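Local coordinates for protein endonuclease 8-like L720 (Acanthamoeba polyphaga mimivirus, PDB 4MB7) that belongs to the endonuclease VIII-like (Fpg/Nei) family, pairing a two-sheet beta domain with an H2TH domain and a bound zinc ion, at residues V22-P27 against V34-Y39; K17-V22 against Q92-I97; K43-G48 against K135-D140; A47-Y52 against R66-M71. One frame throughout, in Å; residues are numbered along the deposited sequence. Where two conformers were deposited one is given.

Overall arrangement
The four contacts sample both antiparallel sheets of the beta domain, the loop between them and the segment at the end of helix 126-136. Contact 2 opens first in sequence and closes late, spanning contacts 1 and 4, while its segments interleave with those of contact 3. Contacts 1 and 2, with centres 11 Å apart, share Val22 and strand 21-25 of one sheet, and the salt bridge from Asp38 to Arg20 joins them. Contacts 3 and 4, centres 10 Å apart, share Ala47 and Gly48 in the turn between strands 40-47 and 50-56 of the other sheet. Between the two pairs the centres are 20 to 25 Å apart; contact 4 lies near the middle of the chain, contacts 1 and 2 about 25 Å from it.

Contact 1. Residues V22-P27 against V34-Y39; sequences VSISGP and VDLIDY
Leu36 reaches strand 21-25 with a single methyl, its CD1 lying 4.2 Å from CD1 of Ile24 in a light apolar touch. Its other methyl, CD2, stays with its own segment and sits over the centre of the Tyr39 ring, while Tyr63 and Ile65 of strand 63-70 cover the same leucine from the second sheet. Ile37 carries the closer packing. Its backbone N makes a weak bond back to Asp35 OD1, 3.3 Å from Ile37 N. Its CG1 lies beside that N (chi1 -62°), and a further twist at chi2 (-63°) brings CD1 against three successive residues of the strand: Ile24 CG2 at 3.7 Å, Val22 O also at 3.7 Å, and Ser23 CA at 3.9 Å from that same Ile37 CD1. The two isoleucines slide past one another in opposite directions; Ile24 gives CD1 to Leu36 and CG2 to Ile37.

This is a case of a connecting loop packed against the edge strand of a sheet. Strand 21-25 is the outermost strand of one four-stranded sheet, interrupted by a classic beta bulge where Val22 and Ser23 both face Gln92, and the loop 34-39 leads from helix 27-32 into strand 40-47 of the other sheet. The loop reverses in a type II turn from Leu36 to Tyr39, closed by Tyr39 N on Leu36 O at 3.2 Å. Asp38 takes the third turn position with positive phi, and its OD1 pairs with Arg20. Backbone bonds from Asp38 and Tyr39 to Ile21 tie the loop to the strand. Tyr39 directs its ring away from the strand, and its OH bonds to Pro61 O.

Contact 2. Residues K17-V22 against Q92-I97; sequences KNHRIV and QLDNDI
Asp94 OD2 is gripped by the backbone N of Arg20 at 2.9 Å and by a water molecule whose oxygen stands 2.9 Å from the same Asp94 OD2. The amide comes from well above the carboxylate plane, 68° out of it. The water also accepts from Arg20 NE, although that separation is short enough for its exact position to be doubtful, and the arginine's NH1 turns to a salt bridge with Asp38. The other oxygen, Asp94 OD1, accepts a hydrogen bond from His19 ND1 on its syn lone pair, 2.8 Å long, with ring and carboxylate nearly perpendicular. The two oxygens thus hold neighbouring residues, the His19 side chain and the Arg20 amide; with CG of Asp94 set between its own N and carbonyl carbon (chi1 52°), the carboxylate faces both.

The setting is the end of an antiparallel strand pair. Ile21 and Leu93 face each other as a non-hydrogen-bonded pair, flanked by the bond from Val22 N to Gln92 O at 2.9 Å. Beyond them the chain 93-96 reverses in a type I turn toward strand 98-102, and Asn95 OD1 accepts from Ile97 N to form an Asx turn that overlaps its end.

The same amide lies over one face of the His19 ring, planes 29° apart, with Asn95 ND2 3.2 Å from His19 CE1. Leu93 CD2 rests 4.0 Å from Ile21 CG1. The backbone of the same leucine adds a CA-H...O contact, Leu93 CA lying 3.3 Å from Arg20 O. Val22 CG2 packs 3.6 Å from Asp94 CA.

Contact 3. Residues K43-G48 against K135-D140; sequences KWWFAG and KLMKYD
Asp140 OD2 accepts from the backbone N of Gly48 at 2.8 Å, the N-H arriving 39° out of the carboxylate plane. A water donates to the same Asp140 OD2, again at 2.8 Å, and to Gly48 O at 2.7 Å, so one carboxylate oxygen holds the glycine both directly and through solvent. The Phe46 ring meets that oxygen obliquely, CE2 3.5 Å from Asp140 OD2, with ring and carboxylate planes at right angles.

Met137 supplies the apolar half. Its CG lies 3.4 Å from Phe46 O and also packs on the methyl of Ala47, whose CB is 4.2 Å from Leu136 CB. A bend at the last torsion (chi3 61°) turns the methyl CE back toward Phe46 O, and SD lies obliquely beside the Trp45 indole, 3.9 Å from its CD1, in a Met-aromatic contact.

A second shell positions these groups. Ser142 OG bonds to Asp140 OD1, the oxygen that Gly48 does not use, while Ser133 OG holds Trp45 NE1 and the Tyr52 ring stacks on the indole. Gly48, with positive phi, is the second residue of the type II' turn Ala47-Tyr50 that leads from strand 40-47 into strand 50-56. Strand 40-47 is the outermost of its sheet; helix 5-13 covers Phe46 through Ile6, Arg7 and Tyr10, and the segment 135-140 carries the chain from helix 126-136 toward helix 148-161, which packs on Tyr139.

Contact 4. Residues A47-Y52 against R66-M71; sequences AGKYIY and RTHMMM. With SO4 (sulfate ion), chain E; SO4 (sulfate ion), chain D.
Arg66 runs past two tyrosines of the facing strand. Its CB lies 4.0 Å from Tyr52 CE1, and CG moves closer, 3.5 Å from that same Tyr52 CE1, so the aliphatic stem and the Tyr52 side chain travel side by side. Arg66 CD sits over the face of Tyr50, 3.5 Å from its CD1, as a CH-pi contact, and the bend about CG-CD (chi3 70°) lays NE and the guanidinium along the same ring. NE follows at 3.6 Å from Tyr50 CE1, and the guanidinium lies flat on the ring with planes 13° apart, an off-centre cation-pi stack. NH1 ends on a water 3.0 Å away, which also bonds to Tyr52 OH; Tyr50 OH is held by Asn120 N.

Tyr50 turns an edge toward the face of His68 in an offset edge-to-face pair, and His68 CE1 approaches a sulfate. Lys49 NZ, at the end of an extended chain, bonds to O3 of that sulfate at 2.8 Å and to O1 of a second at 3.0 Å. On the opposite face Ile51 CD1 meets Met69 CE, under helix 5-13.

Two backbone bonds join Ile51 and Thr67, an antiparallel hydrogen-bonded pair, the one from Ile51 N to Thr67 O being 2.9 Å. This is the pattern of an antiparallel beta hairpin, strands 50-56 and 63-70, at the middle of a four-stranded sheet.

Contact 1. Residues V22-P27 against V34-Y39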
# COMPACT_ATOMS: atom_id res chain seq x y z
N VAL A 22 13.52 0.87 -23.72
CA VAL A 22 14.58 0.48 -24.64
C VAL A 22 15.03 -0.95 -24.37
O VAL A 22 15.22 -1.74 -25.29
CB VAL A 22 15.79 1.44 -24.54
CG1 VAL A 22 16.98 0.89 -25.31
CG2 VAL A 22 15.41 2.82 -25.05
N SER A 23 15.18 -1.28 -23.09
CA SER A 23 15.52 -2.64 -22.69
C SER A 23 14.81 -2.99 -21.39
O SER A 23 14.49 -2.11 -20.58
CB SER A 23 17.04 -2.81 -22.54
OG SER A 23 17.55 -1.96 -21.53
N ILE A 24 14.56 -4.28 -21.19
CA ILE A 24 13.84 -4.76 -20.01
C ILE A 24 14.23 -6.21 -19.73
O ILE A 24 14.36 -7.01 -20.65
CB ILE A 24 12.31 -4.60 -20.18
CG1 ILE A 24 11.55 -5.15 -18.97
CG2 ILE A 24 11.84 -5.27 -21.46
CD1 ILE A 24 10.08 -4.78 -18.97
N SER A 25 14.44 -6.54 -18.45
CA SER A 25 14.89 -7.88 -18.09
C SER A 25 14.64 -8.23 -16.63
O SER A 25 14.12 -7.42 -15.86
CB SER A 25 16.38 -8.04 -18.40
OG SER A 25 17.16 -7.18 -17.59
N GLY A 26 15.03 -9.45 -16.24
CA GLY A 26 14.84 -9.93 -14.89
C GLY A 26 13.87 -11.11 -14.85
O GLY A 26 13.08 -11.28 -15.78
N PRO A 27 13.93 -11.92 -13.79
CA PRO A 27 13.06 -13.09 -13.66
C PRO A 27 11.57 -12.75 -13.66
O PRO A 27 10.79 -13.48 -14.26
CB PRO A 27 13.47 -13.69 -12.30
CG PRO A 27 14.21 -12.60 -11.59
CD PRO A 27 14.88 -11.80 -12.66
N VAL A 34 5.76 -11.87 -22.01
CA VAL A 34 5.34 -10.95 -23.06
C VAL A 34 6.47 -9.97 -23.40
O VAL A 34 7.13 -9.45 -22.50
CB VAL A 34 4.07 -10.15 -22.64
CG1 VAL A 34 3.80 -9.01 -23.61
CG2 VAL A 34 2.86 -11.07 -22.55
N ASP A 35 6.69 -9.73 -24.69
CA ASP A 35 7.72 -8.80 -25.13
C ASP A 35 7.24 -7.35 -25.01
O ASP A 35 6.30 -6.94 -25.69
CB ASP A 35 8.14 -9.10 -26.57
CG ASP A 35 9.27 -8.21 -27.05
OD1 ASP A 35 10.03 -7.70 -26.20
OD2 ASP A 35 9.40 -8.02 -28.28
N LEU A 36 7.90 -6.58 -24.15
CA LEU A 36 7.48 -5.21 -23.88
C LEU A 36 8.45 -4.16 -24.43
O LEU A 36 8.32 -2.97 -24.13
CB LEU A 36 7.29 -4.99 -22.38
CG LEU A 36 6.14 -5.76 -21.72
CD1 LEU A 36 6.10 -5.48 -20.23
CD2 LEU A 36 4.82 -5.41 -22.38
N ILE A 37 9.41 -4.59 -25.24
CA ILE A 37 10.36 -3.67 -25.87
C ILE A 37 9.62 -2.61 -26.68
O ILE A 37 8.66 -2.92 -27.39
CB ILE A 37 11.37 -4.42 -26.77
CG1 ILE A 37 12.20 -5.39 -25.94
CG2 ILE A 37 12.28 -3.44 -27.49
CD1 ILE A 37 13.06 -4.72 -24.89
N ASP A 38 10.06 -1.36 -26.54
CA ASP A 38 9.52 -0.22 -27.29
C ASP A 38 8.09 0.18 -26.90
O ASP A 38 7.47 1.01 -27.57
CB ASP A 38 9.63 -0.43 -28.80
CG ASP A 38 11.07 -0.49 -29.27
OD1 ASP A 38 11.92 0.22 -28.68
OD2 ASP A 38 11.36 -1.25 -30.22
N TYR A 39 7.57 -0.40 -25.83
CA TYR A 39 6.31 0.06 -25.27
C TYR A 39 6.52 1.43 -24.61
O TYR A 39 7.63 1.77 -24.22
CB TYR A 39 5.77 -0.94 -24.24
CG TYR A 39 4.76 -1.91 -24.81
CD1 TYR A 39 5.15 -2.98 -25.60
CD2 TYR A 39 3.40 -1.75 -24.55
CE1 TYR A 39 4.23 -3.87 -26.12
CE2 TYR A 39 2.47 -2.63 -25.07
CZ TYR A 39 2.89 -3.69 -25.85
OH TYR A 39 1.96 -4.57 -26.36

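Contact 2. Residues K17-V22 against Q92-I97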
# COMPACT_ATOMS: atom_id res chain seq x y z
N LYS A 17 6.76 8.80 -17.05
CA LYS A 17 5.64 8.84 -17.98
C LYS A 17 6.05 9.38 -19.35
O LYS A 17 6.88 10.29 -19.43
CB LYS A 17 4.51 9.69 -17.39
CG LYS A 17 3.34 9.95 -18.32
CD LYS A 17 2.37 10.95 -17.70
CE LYS A 17 1.27 11.32 -18.69
NZ LYS A 17 0.31 12.29 -18.10
N ASN A 18 5.49 8.80 -20.41
CA ASN A 18 5.73 9.19 -21.80
C ASN A 18 7.08 8.77 -22.38
O ASN A 18 7.41 9.13 -23.51
CB ASN A 18 5.49 10.69 -22.02
CG ASN A 18 4.06 11.10 -21.72
OD1 ASN A 18 3.12 10.35 -21.98
ND2 ASN A 18 3.89 12.29 -21.15
N HIS A 19 7.85 8.00 -21.62
CA HIS A 19 9.14 7.52 -22.12
C HIS A 19 9.06 6.08 -22.62
O HIS A 19 8.23 5.29 -22.17
CB HIS A 19 10.23 7.67 -21.05
CG HIS A 19 10.63 9.09 -20.81
ND1 HIS A 19 11.50 9.77 -21.63
CD2 HIS A 19 10.26 9.97 -19.84
CE1 HIS A 19 11.66 11.00 -21.17
NE2 HIS A 19 10.92 11.14 -20.09
N ARG A 20 9.94 5.75 -23.56
CA ARG A 20 9.92 4.45 -24.23
C ARG A 20 10.85 3.45 -23.57
O ARG A 20 11.96 3.79 -23.16
CB ARG A 20 10.31 4.63 -25.71
CG ARG A 20 10.31 3.35 -26.52
CD ARG A 20 10.60 3.63 -27.99
NE ARG A 20 11.78 4.47 -28.16
CZ ARG A 20 13.02 4.00 -28.22
NH1 ARG A 20 13.26 2.70 -28.12
NH2 ARG A 20 14.04 4.84 -28.37
N ILE A 21 10.40 2.20 -23.47
CA ILE A 21 11.24 1.13 -22.96
C ILE A 21 12.24 0.68 -24.01
O ILE A 21 11.86 0.17 -25.07
CB ILE A 21 10.40 -0.08 -22.50
CG1 ILE A 21 9.52 0.31 -21.31
CG2 ILE A 21 11.31 -1.24 -22.14
CD1 ILE A 21 8.54 -0.77 -20.90
N VAL A 22 13.52 0.87 -23.72
CA VAL A 22 14.58 0.48 -24.64
C VAL A 22 15.03 -0.95 -24.37
O VAL A 22 15.22 -1.74 -25.29
CB VAL A 22 15.79 1.44 -24.54
CG1 VAL A 22 16.98 0.89 -25.31
CG2 VAL A 22 15.41 2.82 -25.05
N GLN A 92 15.13 -0.13 -18.58
CA GLN A 92 15.86 1.05 -19.03
C GLN A 92 15.04 1.83 -20.06
O GLN A 92 14.54 1.26 -21.03
CB GLN A 92 17.22 0.67 -19.62
CG GLN A 92 18.01 1.89 -20.10
CD GLN A 92 19.47 1.59 -20.34
OE1 GLN A 92 19.95 0.49 -20.08
NE2 GLN A 92 20.20 2.58 -20.85
N LEU A 93 14.91 3.13 -19.84
CA LEU A 93 14.12 3.98 -20.71
C LEU A 93 14.99 4.73 -21.72
O LEU A 93 16.21 4.65 -21.68
CB LEU A 93 13.29 4.96 -19.88
CG LEU A 93 12.39 4.27 -18.86
CD1 LEU A 93 11.73 5.28 -17.94
CD2 LEU A 93 11.34 3.42 -19.57
N ASP A 94 14.34 5.46 -22.63
CA ASP A 94 15.04 6.17 -23.70
C ASP A 94 15.89 7.35 -23.22
O ASP A 94 16.75 7.84 -23.96
CB ASP A 94 14.07 6.61 -24.79
CG ASP A 94 12.88 7.39 -24.24
OD1 ASP A 94 12.99 7.94 -23.13
OD2 ASP A 94 11.84 7.46 -24.93
N ASN A 95 15.64 7.81 -22.00
CA ASN A 95 16.43 8.91 -21.43
C ASN A 95 17.49 8.43 -20.45
O ASN A 95 17.90 9.18 -19.56
CB ASN A 95 15.52 9.94 -20.77
CG ASN A 95 14.69 9.37 -19.64
OD1 ASN A 95 14.76 8.17 -19.35
ND2 ASN A 95 13.92 10.22 -18.97
N ASP A 96 17.91 7.17 -20.60
CA ASP A 96 18.94 6.55 -19.76
C ASP A 96 18.55 6.32 -18.30
O ASP A 96 19.37 5.87 -17.50
CB ASP A 96 20.27 7.31 -19.85
CG ASP A 96 21.19 6.76 -20.92
OD1 ASP A 96 20.70 6.10 -21.86
OD2 ASP A 96 22.42 6.99 -20.82
N ILE A 97 17.30 6.62 -17.95
CA ILE A 97 16.79 6.30 -16.63
C ILE A 97 16.56 4.80 -16.52
O ILE A 97 16.05 4.18 -17.44
CB ILE A 97 15.48 7.06 -16.33
CG1 ILE A 97 15.77 8.55 -16.10
CG2 ILE A 97 14.77 6.47 -15.12
CD1 ILE A 97 14.55 9.34 -15.71
O HOH W 1 11.87 6.89 -27.77

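Contact 3. Residues K43-G48 against K135-D140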
# COMPACT_ATOMS: atom_id res chain seq x y z
N LYS A 43 0.90 5.82 -18.14
CA LYS A 43 0.40 6.34 -16.87
C LYS A 43 0.81 5.48 -15.67
O LYS A 43 0.87 4.26 -15.76
CB LYS A 43 -1.13 6.45 -16.92
CG LYS A 43 -1.76 7.14 -15.72
N TRP A 44 1.10 6.15 -14.55
CA TRP A 44 1.26 5.48 -13.27
C TRP A 44 0.08 5.86 -12.37
O TRP A 44 -0.42 6.98 -12.45
CB TRP A 44 2.53 5.95 -12.56
CG TRP A 44 3.83 5.56 -13.19
CD1 TRP A 44 4.54 6.28 -14.12
CD2 TRP A 44 4.62 4.40 -12.90
NE1 TRP A 44 5.70 5.61 -14.44
CE2 TRP A 44 5.77 4.46 -13.71
CE3 TRP A 44 4.45 3.30 -12.05
CZ2 TRP A 44 6.75 3.47 -13.68
CZ3 TRP A 44 5.42 2.32 -12.03
CH2 TRP A 44 6.56 2.41 -12.84
N TRP A 45 -0.35 4.93 -11.53
CA TRP A 45 -1.24 5.27 -10.42
C TRP A 45 -1.10 4.23 -9.32
O TRP A 45 -0.47 3.19 -9.51
CB TRP A 45 -2.70 5.43 -10.88
CG TRP A 45 -3.43 4.16 -11.23
CD1 TRP A 45 -4.35 3.50 -10.47
CD2 TRP A 45 -3.32 3.41 -12.45
NE1 TRP A 45 -4.81 2.38 -11.13
CE2 TRP A 45 -4.19 2.31 -12.35
CE3 TRP A 45 -2.56 3.57 -13.62
CZ2 TRP A 45 -4.33 1.37 -13.37
CZ3 TRP A 45 -2.70 2.64 -14.63
CH2 TRP A 45 -3.58 1.55 -14.50
N PHE A 46 -1.66 4.53 -8.15
CA PHE A 46 -1.58 3.60 -7.03
C PHE A 46 -2.88 3.58 -6.24
O PHE A 46 -3.62 4.56 -6.22
CB PHE A 46 -0.40 3.95 -6.11
CG PHE A 46 -0.64 5.16 -5.24
CD1 PHE A 46 -0.37 6.43 -5.72
CD2 PHE A 46 -1.11 5.02 -3.95
CE1 PHE A 46 -0.59 7.55 -4.92
CE2 PHE A 46 -1.33 6.12 -3.15
CZ PHE A 46 -1.08 7.39 -3.63
N ALA A 47 -3.15 2.45 -5.60
CA ALA A 47 -4.32 2.30 -4.76
C ALA A 47 -3.99 1.29 -3.67
O ALA A 47 -3.77 0.12 -3.95
CB ALA A 47 -5.50 1.83 -5.58
N GLY A 48 -3.94 1.76 -2.43
CA GLY A 48 -3.54 0.90 -1.33
C GLY A 48 -2.11 0.44 -1.48
O GLY A 48 -1.20 1.25 -1.65
N LYS A 135 -11.58 2.82 -8.45
CA LYS A 135 -12.53 3.10 -7.38
C LYS A 135 -11.87 3.10 -6.01
O LYS A 135 -12.21 3.91 -5.14
CB LYS A 135 -13.68 2.09 -7.41
CG LYS A 135 -14.69 2.25 -6.29
N LEU A 136 -10.91 2.19 -5.82
CA LEU A 136 -10.25 2.02 -4.53
C LEU A 136 -9.35 3.20 -4.15
O LEU A 136 -9.01 3.36 -2.97
CB LEU A 136 -9.45 0.72 -4.51
CG LEU A 136 -10.29 -0.55 -4.35
CD1 LEU A 136 -9.46 -1.80 -4.62
CD2 LEU A 136 -10.90 -0.61 -2.96
N MET A 137 -8.97 4.01 -5.13
CA MET A 137 -8.15 5.20 -4.86
C MET A 137 -8.88 6.17 -3.95
O MET A 137 -8.25 6.90 -3.18
CB MET A 137 -7.78 5.91 -6.17
CG MET A 137 -6.81 5.15 -7.06
SD MET A 137 -6.35 6.14 -8.49
CE MET A 137 -5.57 7.54 -7.69
N LYS A 138 -10.20 6.18 -4.05
CA LYS A 138 -11.03 7.08 -3.26
C LYS A 138 -11.07 6.68 -1.78
O LYS A 138 -11.45 7.48 -0.93
CB LYS A 138 -12.45 7.14 -3.82
CG LYS A 138 -12.52 7.62 -5.26
CD LYS A 138 -13.97 7.70 -5.73
CE LYS A 138 -14.07 8.23 -7.15
NZ LYS A 138 -15.48 8.32 -7.61
N TYR A 139 -10.68 5.44 -1.49
CA TYR A 139 -10.72 4.92 -0.13
C TYR A 139 -9.34 4.89 0.51
O TYR A 139 -9.19 4.56 1.68
CB TYR A 139 -11.33 3.52 -0.11
CG TYR A 139 -12.71 3.43 -0.73
CD1 TYR A 139 -13.61 4.49 -0.61
CD2 TYR A 139 -13.11 2.30 -1.43
CE1 TYR A 139 -14.87 4.41 -1.18
CE2 TYR A 139 -14.37 2.22 -2.00
CZ TYR A 139 -15.25 3.28 -1.87
OH TYR A 139 -16.50 3.20 -2.44
N ASP A 140 -8.32 5.23 -0.29
CA ASP A 140 -6.94 5.25 0.17
C ASP A 140 -6.69 6.55 0.94
O ASP A 140 -6.71 7.63 0.36
CB ASP A 140 -5.99 5.15 -1.03
CG ASP A 140 -4.53 4.98 -0.63
OD1 ASP A 140 -4.11 5.48 0.43
OD2 ASP A 140 -3.78 4.35 -1.41
O HOH W 2 -1.46 3.48 -0.20

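Contact 4. Residues A47-Y52 against R66-M71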
# COMPACT_ATOMS: atom_id res chain seq x y z
N ALA A 47 -3.15 2.45 -5.60
CA ALA A 47 -4.32 2.30 -4.76
C ALA A 47 -3.99 1.29 -3.67
O ALA A 47 -3.77 0.12 -3.95
CB ALA A 47 -5.50 1.83 -5.58
N GLY A 48 -3.94 1.76 -2.43
CA GLY A 48 -3.54 0.90 -1.33
C GLY A 48 -2.11 0.44 -1.48
O GLY A 48 -1.20 1.25 -1.65
N LYS A 49 -1.90 -0.87 -1.43
CA LYS A 49 -0.56 -1.43 -1.51
C LYS A 49 -0.16 -1.82 -2.94
O LYS A 49 0.85 -2.50 -3.14
CB LYS A 49 -0.42 -2.62 -0.56
CG LYS A 49 -0.67 -2.26 0.90
CD LYS A 49 -0.56 -3.47 1.81
CE LYS A 49 -0.88 -3.10 3.25
NZ LYS A 49 -0.98 -4.30 4.12
N TYR A 50 -0.95 -1.39 -3.91
CA TYR A 50 -0.66 -1.69 -5.32
C TYR A 50 -0.22 -0.44 -6.07
O TYR A 50 -0.84 0.62 -5.96
CB TYR A 50 -1.91 -2.25 -6.01
CG TYR A 50 -2.34 -3.64 -5.59
CD1 TYR A 50 -1.42 -4.68 -5.51
CD2 TYR A 50 -3.67 -3.91 -5.29
CE1 TYR A 50 -1.83 -5.96 -5.13
CE2 TYR A 50 -4.08 -5.17 -4.92
CZ TYR A 50 -3.16 -6.19 -4.84
OH TYR A 50 -3.57 -7.45 -4.46
N ILE A 51 0.85 -0.57 -6.85
CA ILE A 51 1.25 0.47 -7.80
C ILE A 51 1.05 -0.04 -9.22
O ILE A 51 1.48 -1.15 -9.55
CB ILE A 51 2.73 0.87 -7.62
CG1 ILE A 51 2.95 1.50 -6.25
CG2 ILE A 51 3.16 1.84 -8.72
CD1 ILE A 51 4.38 1.94 -6.00
N TYR A 52 0.39 0.75 -10.06
CA TYR A 52 0.04 0.31 -11.41
C TYR A 52 0.80 1.07 -12.48
O TYR A 52 1.01 2.28 -12.37
CB TYR A 52 -1.46 0.45 -11.64
CG TYR A 52 -2.32 -0.42 -10.75
CD1 TYR A 52 -2.69 -1.69 -11.14
CD2 TYR A 52 -2.75 0.04 -9.51
CE1 TYR A 52 -3.48 -2.49 -10.32
CE2 TYR A 52 -3.53 -0.75 -8.68
CZ TYR A 52 -3.89 -2.02 -9.10
OH TYR A 52 -4.67 -2.81 -8.29
N ARG A 66 1.18 -4.57 -12.45
CA ARG A 66 0.84 -4.30 -11.06
C ARG A 66 1.97 -4.74 -10.14
O ARG A 66 2.44 -5.87 -10.21
CB ARG A 66 -0.45 -5.01 -10.67
CG ARG A 66 -0.95 -4.65 -9.28
CD ARG A 66 -2.07 -5.58 -8.83
NE ARG A 66 -1.57 -6.93 -8.57
CZ ARG A 66 -2.35 -7.99 -8.41
NH1 ARG A 66 -3.67 -7.88 -8.49
NH2 ARG A 66 -1.80 -9.18 -8.18
N THR A 67 2.39 -3.83 -9.27
CA THR A 67 3.45 -4.11 -8.31
C THR A 67 2.92 -4.07 -6.89
O THR A 67 2.27 -3.10 -6.48
CB THR A 67 4.61 -3.11 -8.44
OG1 THR A 67 5.14 -3.15 -9.78
CG2 THR A 67 5.72 -3.44 -7.45
N HIS A 68 3.19 -5.13 -6.14
CA HIS A 68 2.92 -5.15 -4.71
C HIS A 68 4.25 -5.28 -3.98
O HIS A 68 4.88 -6.34 -3.99
CB HIS A 68 2.00 -6.32 -4.34
CG HIS A 68 1.75 -6.44 -2.87
ND1 HIS A 68 1.54 -7.65 -2.25
CD2 HIS A 68 1.67 -5.50 -1.90
CE1 HIS A 68 1.34 -7.46 -0.96
NE2 HIS A 68 1.41 -6.16 -0.72
N MET A 69 4.68 -4.19 -3.35
CA MET A 69 5.96 -4.18 -2.65
C MET A 69 5.86 -4.95 -1.33
O MET A 69 5.02 -4.65 -0.48
CB MET A 69 6.42 -2.74 -2.40
CG MET A 69 6.79 -1.99 -3.68
SD MET A 69 7.38 -0.31 -3.39
CE MET A 69 5.89 0.50 -2.83
N MET A 70 6.71 -5.96 -1.18
CA MET A 70 6.71 -6.76 0.03
C MET A 70 7.64 -6.14 1.06
O MET A 70 8.05 -4.99 0.92
CB MET A 70 7.11 -8.21 -0.28
CG MET A 70 6.17 -8.90 -1.26
SD MET A 70 6.61 -10.62 -1.58
CE MET A 70 6.33 -11.34 0.03
N MET A 71 7.97 -6.90 2.10
CA MET A 71 8.88 -6.41 3.13
C MET A 71 10.22 -6.05 2.51
O MET A 71 10.82 -6.85 1.79
CB MET A 71 9.07 -7.46 4.23
CG MET A 71 10.02 -7.03 5.33
SD MET A 71 9.96 -8.12 6.76
CE MET A 71 8.25 -7.93 7.26
S SO4 E . -1.73 -7.28 1.44
O1 SO4 E . -1.75 -6.48 0.22
O2 SO4 E . -0.39 -7.83 1.64
O3 SO4 E . -2.08 -6.43 2.58
O4 SO4 E . -2.69 -8.37 1.34
S SO4 D . 1.97 -4.96 6.35
O1 SO4 D . 1.78 -4.09 5.19
O2 SO4 D . 2.70 -6.16 5.94
O3 SO4 D . 2.74 -4.25 7.37
O4 SO4 D . 0.67 -5.35 6.89
O HOH W 3 3.23 -2.40 -1.62
O HOH W 4 3.60 -1.44 -11.29
O HOH W 5 -5.51 -5.46 -8.51